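Sulfotransferase (Alicyclobacillus acidocaldarius subsp. acidocaldarius, PDB 3RNL) probably transfers sulfo groups from a phosphosulfate donor to an acceptor, and binds magnesium ions. Local coordinates at residues A[8-19]-A[107-117]. Residues are numbered along the deposited sequence; the frame is centred on the assembly and turned at random.
Sequences RPNFFIVGAAKC and YPDAKILIMLR
Parallel strands 11-13 and 111-116 lie side by side within the five-stranded sheet of a P-loop-type fold, and Phe11, Phe12 and Ile13 pair with Lys111, Ile112 and Leu113. Backbone hydrogen bonds join them, among them Leu113 N to Phe12 O (2.9 Å). Beyond Val14 the first chain enters the glycine-containing loop that, as in related sulfotransferases, probably cradles the phosphosulfate donor. The cis peptide between Gly15 and Ala16 puts its C=O and N-H on the same side, and both meet Met115: Met115 N bonds to a lone pair of Gly15 O at 2.8 Å, and Ala16 N to Met115 O. On one face the Phe11 ring and Ile13 CG1 meet Leu113 CD1; on the other, Val14 CG2 presses on Ile114 CG1 at 3.5 Å.

At the N-terminal end Tyr107 CD1 lies 3.5 Å above the centre of the Arg8 guanidinium, the two planes 44° apart, while Pro9 O sits over a ring face and Phe12 turns its edge to CD2. Bends at chi2 (78°) and chi3 carry the Arg8 chain back along this ring, where NH1, above the carbonyl plane, makes a bent bond to Pro9 O (2.9 Å) and NH2 reaches Asp109 N through a water. An alanine here would remove the guanidinium and probably leave the ring less covered, Pro9 O without this donor and the water without its arginine. Asn10 directs its amide to Val86 and Arg84, tying in the neighbouring strand.

At the far end an extended Arg117, also in cation-pi contact with Phe188, lays NH1 3.1 Å from Lys18 O, which lies in the guanidinium plane. Cys19 O is buried against selenomethionine Met115 without a polar partner. Backbone pairing and the arginine bond thus help to set the loop's path, together with helix 119-132, whose Arg122 bonds to Ala17 O.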
loop_
_atom_site.group_PDB
_atom_site.type_symbol
_atom_site.label_atom_id
_atom_site.label_comp_id
_atom_site.label_asym_id
_atom_site.label_seq_id
_atom_site.Cartn_x
_atom_site.Cartn_y
_atom_site.Cartn_z
ATOM N N ARG A 8 19.470 -4.888 7.201
ATOM C CA ARG A 8 18.555 -5.226 6.123
ATOM C C ARG A 8 17.118 -5.263 6.637
ATOM O O ARG A 8 16.895 -5.432 7.844
ATOM C CB ARG A 8 18.966 -6.540 5.459
ATOM C CG ARG A 8 19.277 -7.643 6.430
ATOM C CD ARG A 8 17.998 -8.249 6.950
ATOM N NE ARG A 8 18.021 -9.706 6.902
ATOM C CZ ARG A 8 16.928 -10.457 6.941
ATOM N NH1 ARG A 8 15.738 -9.878 7.013
ATOM N NH2 ARG A 8 17.027 -11.781 6.893
ATOM N N PRO A 9 16.148 -5.070 5.738
ATOM C CA PRO A 9 14.740 -5.042 6.156
ATOM C C PRO A 9 14.229 -6.427 6.531
ATOM O O PRO A 9 14.628 -7.438 5.933
ATOM C CB PRO A 9 14.019 -4.519 4.923
ATOM C CG PRO A 9 14.894 -4.970 3.769
ATOM C CD PRO A 9 16.306 -4.860 4.287
ATOM N N ASN A 10 13.526 -6.506 7.643
ATOM C CA ASN A 10 12.712 -7.677 7.954
ATOM C C ASN A 10 11.186 -7.555 7.882
ATOM O O ASN A 10 10.481 -8.487 8.279
ATOM C CB ASN A 10 13.199 -8.363 9.215
ATOM C CG ASN A 10 13.168 -7.444 10.400
ATOM O OD1 ASN A 10 12.435 -6.468 10.408
ATOM N ND2 ASN A 10 13.978 -7.748 11.407
ATOM N N PHE A 11 10.684 -6.382 7.512
ATOM C CA PHE A 11 9.253 -6.244 7.246
ATOM C C PHE A 11 9.024 -5.208 6.162
ATOM O O PHE A 11 9.907 -4.376 5.886
ATOM C CB PHE A 11 8.440 -5.958 8.533
ATOM C CG PHE A 11 8.527 -4.532 9.045
ATOM C CD1 PHE A 11 7.552 -3.597 8.713
ATOM C CD2 PHE A 11 9.543 -4.159 9.926
ATOM C CE1 PHE A 11 7.612 -2.277 9.208
ATOM C CE2 PHE A 11 9.614 -2.856 10.431
ATOM C CZ PHE A 11 8.641 -1.911 10.071
ATOM N N PHE A 12 7.869 -5.287 5.508
ATOM C CA PHE A 12 7.555 -4.340 4.447
ATOM C C PHE A 12 6.132 -3.893 4.604
ATOM O O PHE A 12 5.263 -4.692 4.936
ATOM C CB PHE A 12 7.714 -5.011 3.072
ATOM C CG PHE A 12 9.113 -5.506 2.817
ATOM C CD1 PHE A 12 10.074 -4.655 2.302
ATOM C CD2 PHE A 12 9.461 -6.815 3.086
ATOM C CE1 PHE A 12 11.361 -5.099 2.080
ATOM C CE2 PHE A 12 10.754 -7.272 2.849
ATOM C CZ PHE A 12 11.703 -6.410 2.349
ATOM N N ILE A 13 5.901 -2.606 4.367
ATOM C CA ILE A 13 4.543 -2.069 4.309
ATOM C C ILE A 13 4.254 -1.946 2.823
ATOM O O ILE A 13 4.908 -1.180 2.115
ATOM C CB ILE A 13 4.471 -0.699 4.998
ATOM C CG1 ILE A 13 4.762 -0.869 6.498
ATOM C CG2 ILE A 13 3.091 -0.066 4.788
ATOM C CD1 ILE A 13 4.969 0.470 7.251
ATOM N N VAL A 14 3.350 -2.787 2.331
ATOM C CA VAL A 14 3.243 -2.950 0.878
ATOM C C VAL A 14 2.122 -2.204 0.166
ATOM O O VAL A 14 1.999 -2.291 -1.058
ATOM C CB VAL A 14 3.196 -4.442 0.497
ATOM C CG1 VAL A 14 4.444 -5.149 1.037
ATOM C CG2 VAL A 14 1.922 -5.095 1.054
ATOM N N GLY A 15 1.261 -1.527 0.913
ATOM C CA GLY A 15 0.125 -0.868 0.270
ATOM C C GLY A 15 -1.061 -1.020 1.198
ATOM O O GLY A 15 -0.891 -1.489 2.333
ATOM N N ALA A 16 -2.258 -0.724 0.699
ATOM C CA ALA A 16 -2.417 -0.280 -0.675
ATOM C C ALA A 16 -2.247 1.237 -0.750
ATOM O O ALA A 16 -2.202 1.910 0.280
ATOM C CB ALA A 16 -3.818 -0.673 -1.186
ATOM N N ALA A 17 -2.241 1.777 -1.966
ATOM C CA ALA A 17 -2.042 3.215 -2.159
ATOM C C ALA A 17 -3.302 3.972 -1.733
ATOM O O ALA A 17 -4.407 3.525 -2.017
ATOM C CB ALA A 17 -1.717 3.511 -3.629
ATOM N N LYS A 18 -3.116 5.123 -1.081
ATOM C CA LYS A 18 -4.206 5.968 -0.561
ATOM C C LYS A 18 -5.035 5.276 0.533
ATOM O O LYS A 18 -6.222 5.575 0.723
ATOM C CB LYS A 18 -5.112 6.504 -1.694
ATOM C CG LYS A 18 -4.357 7.163 -2.852
ATOM C CD LYS A 18 -3.342 8.191 -2.359
ATOM C CE LYS A 18 -3.992 9.351 -1.619
ATOM N NZ LYS A 18 -2.948 10.325 -1.122
ATOM N N CYS A 19 -4.405 4.308 1.192
ATOM C CA CYS A 19 -4.961 3.610 2.361
ATOM C C CYS A 19 -4.472 4.036 3.752
ATOM O O CYS A 19 -4.727 3.336 4.729
ATOM C CB CYS A 19 -4.934 2.096 2.167
ATOM S SG CYS A 19 -5.987 1.651 0.738
ATOM N N TYR A 107 14.228 -12.393 1.276
ATOM C CA TYR A 107 13.971 -12.377 2.727
ATOM C C TYR A 107 12.782 -13.264 3.071
ATOM O O TYR A 107 11.684 -12.776 3.292
ATOM C CB TYR A 107 13.680 -10.946 3.188
ATOM C CG TYR A 107 14.815 -10.011 2.872
ATOM C CD1 TYR A 107 16.058 -10.184 3.458
ATOM C CD2 TYR A 107 14.651 -8.969 1.963
ATOM C CE1 TYR A 107 17.119 -9.332 3.161
ATOM C CE2 TYR A 107 15.712 -8.105 1.669
ATOM C CZ TYR A 107 16.931 -8.296 2.261
ATOM O OH TYR A 107 17.976 -7.450 1.957
ATOM N N PRO A 108 13.000 -14.580 3.108
ATOM C CA PRO A 108 11.854 -15.474 3.297
ATOM C C PRO A 108 11.193 -15.359 4.680
ATOM O O PRO A 108 10.084 -15.854 4.857
ATOM C CB PRO A 108 12.457 -16.871 3.107
ATOM C CG PRO A 108 13.940 -16.690 3.359
ATOM C CD PRO A 108 14.260 -15.310 2.875
ATOM N N ASP A 109 11.886 -14.755 5.639
ATOM C CA ASP A 109 11.332 -14.584 6.987
ATOM C C ASP A 109 10.656 -13.222 7.181
ATOM O O ASP A 109 10.218 -12.883 8.287
ATOM C CB ASP A 109 12.429 -14.795 8.033
ATOM C CG ASP A 109 12.961 -16.234 8.036
ATOM O OD1 ASP A 109 12.185 -17.166 7.722
ATOM O OD2 ASP A 109 14.155 -16.438 8.342
ATOM N N ALA A 110 10.583 -12.428 6.121
ATOM C CA ALA A 110 10.002 -11.084 6.249
ATOM C C ALA A 110 8.529 -11.086 6.651
ATOM O O ALA A 110 7.771 -11.968 6.269
ATOM C CB ALA A 110 10.191 -10.287 4.946
ATOM N N LYS A 111 8.119 -10.055 7.387
ATOM C CA LYS A 111 6.705 -9.873 7.715
ATOM C C LYS A 111 6.116 -8.777 6.839
ATOM O O LYS A 111 6.820 -7.858 6.417
ATOM C CB LYS A 111 6.533 -9.514 9.185
ATOM C CG LYS A 111 6.936 -10.665 10.107
ATOM C CD LYS A 111 6.947 -10.226 11.580
ATOM C CE LYS A 111 7.597 -11.331 12.433
ATOM N NZ LYS A 111 7.766 -10.974 13.871
ATOM N N ILE A 112 4.831 -8.902 6.537
ATOM C CA ILE A 112 4.189 -8.039 5.560
ATOM C C ILE A 112 3.019 -7.329 6.223
ATOM O O ILE A 112 2.168 -7.998 6.826
ATOM C CB ILE A 112 3.613 -8.882 4.415
ATOM C CG1 ILE A 112 4.684 -9.800 3.804
ATOM C CG2 ILE A 112 2.934 -7.978 3.359
ATOM C CD1 ILE A 112 5.811 -9.048 3.091
ATOM N N LEU A 113 2.986 -5.997 6.129
ATOM C CA LEU A 113 1.828 -5.212 6.575
ATOM C C LEU A 113 1.069 -4.678 5.382
ATOM O O LEU A 113 1.657 -4.052 4.497
ATOM C CB LEU A 113 2.286 -4.015 7.428
ATOM C CG LEU A 113 2.777 -4.400 8.829
ATOM C CD1 LEU A 113 3.465 -3.217 9.517
ATOM C CD2 LEU A 113 1.598 -4.891 9.668
ATOM N N ILE A 114 -0.243 -4.910 5.365
ATOM C CA ILE A 114 -1.097 -4.442 4.273
ATOM C C ILE A 114 -2.205 -3.637 4.911
ATOM O O ILE A 114 -2.794 -4.101 5.883
ATOM C CB ILE A 114 -1.762 -5.644 3.566
ATOM C CG1 ILE A 114 -0.697 -6.536 2.923
ATOM C CG2 ILE A 114 -2.801 -5.167 2.527
ATOM C CD1 ILE A 114 -1.241 -7.868 2.389
HETATM N N MSE A 115 -2.492 -2.439 4.393
HETATM C CA MSE A 115 -3.650 -1.686 4.897
HETATM C C MSE A 115 -4.628 -1.481 3.750
HETATM O O MSE A 115 -4.232 -1.069 2.660
HETATM C CB MSE A 115 -3.252 -0.335 5.505
HETATM C CG MSE A 115 -4.464 0.436 6.051
HETATM SE SE MSE A 115 -4.013 1.671 7.494
HETATM C CE MSE A 115 -2.163 1.977 7.058
ATOM N N LEU A 116 -5.900 -1.791 3.989
ATOM C CA LEU A 116 -6.912 -1.705 2.940
ATOM C C LEU A 116 -8.011 -0.758 3.345
ATOM O O LEU A 116 -8.389 -0.680 4.504
ATOM C CB LEU A 116 -7.529 -3.087 2.672
ATOM C CG LEU A 116 -6.547 -4.215 2.347
ATOM C CD1 LEU A 116 -7.296 -5.554 2.221
ATOM C CD2 LEU A 116 -5.782 -3.920 1.055
ATOM N N ARG A 117 -8.558 -0.075 2.354
ATOM C CA ARG A 117 -9.630 0.864 2.584
ATOM C C ARG A 117 -10.747 0.535 1.602
ATOM O O ARG A 117 -10.473 0.003 0.534
ATOM C CB ARG A 117 -9.083 2.244 2.274
ATOM C CG ARG A 117 -10.054 3.335 2.416
ATOM C CD ARG A 117 -9.355 4.604 2.103
ATOM N NE ARG A 117 -10.178 5.748 2.436
ATOM C CZ ARG A 117 -9.777 6.995 2.261
ATOM N NH1 ARG A 117 -8.567 7.240 1.761
ATOM N NH2 ARG A 117 -10.578 7.984 2.597
HETATM O O HOH W 1 14.563 -13.511 5.837
HETATM O O HOH W 2 10.703 -10.971 10.223
#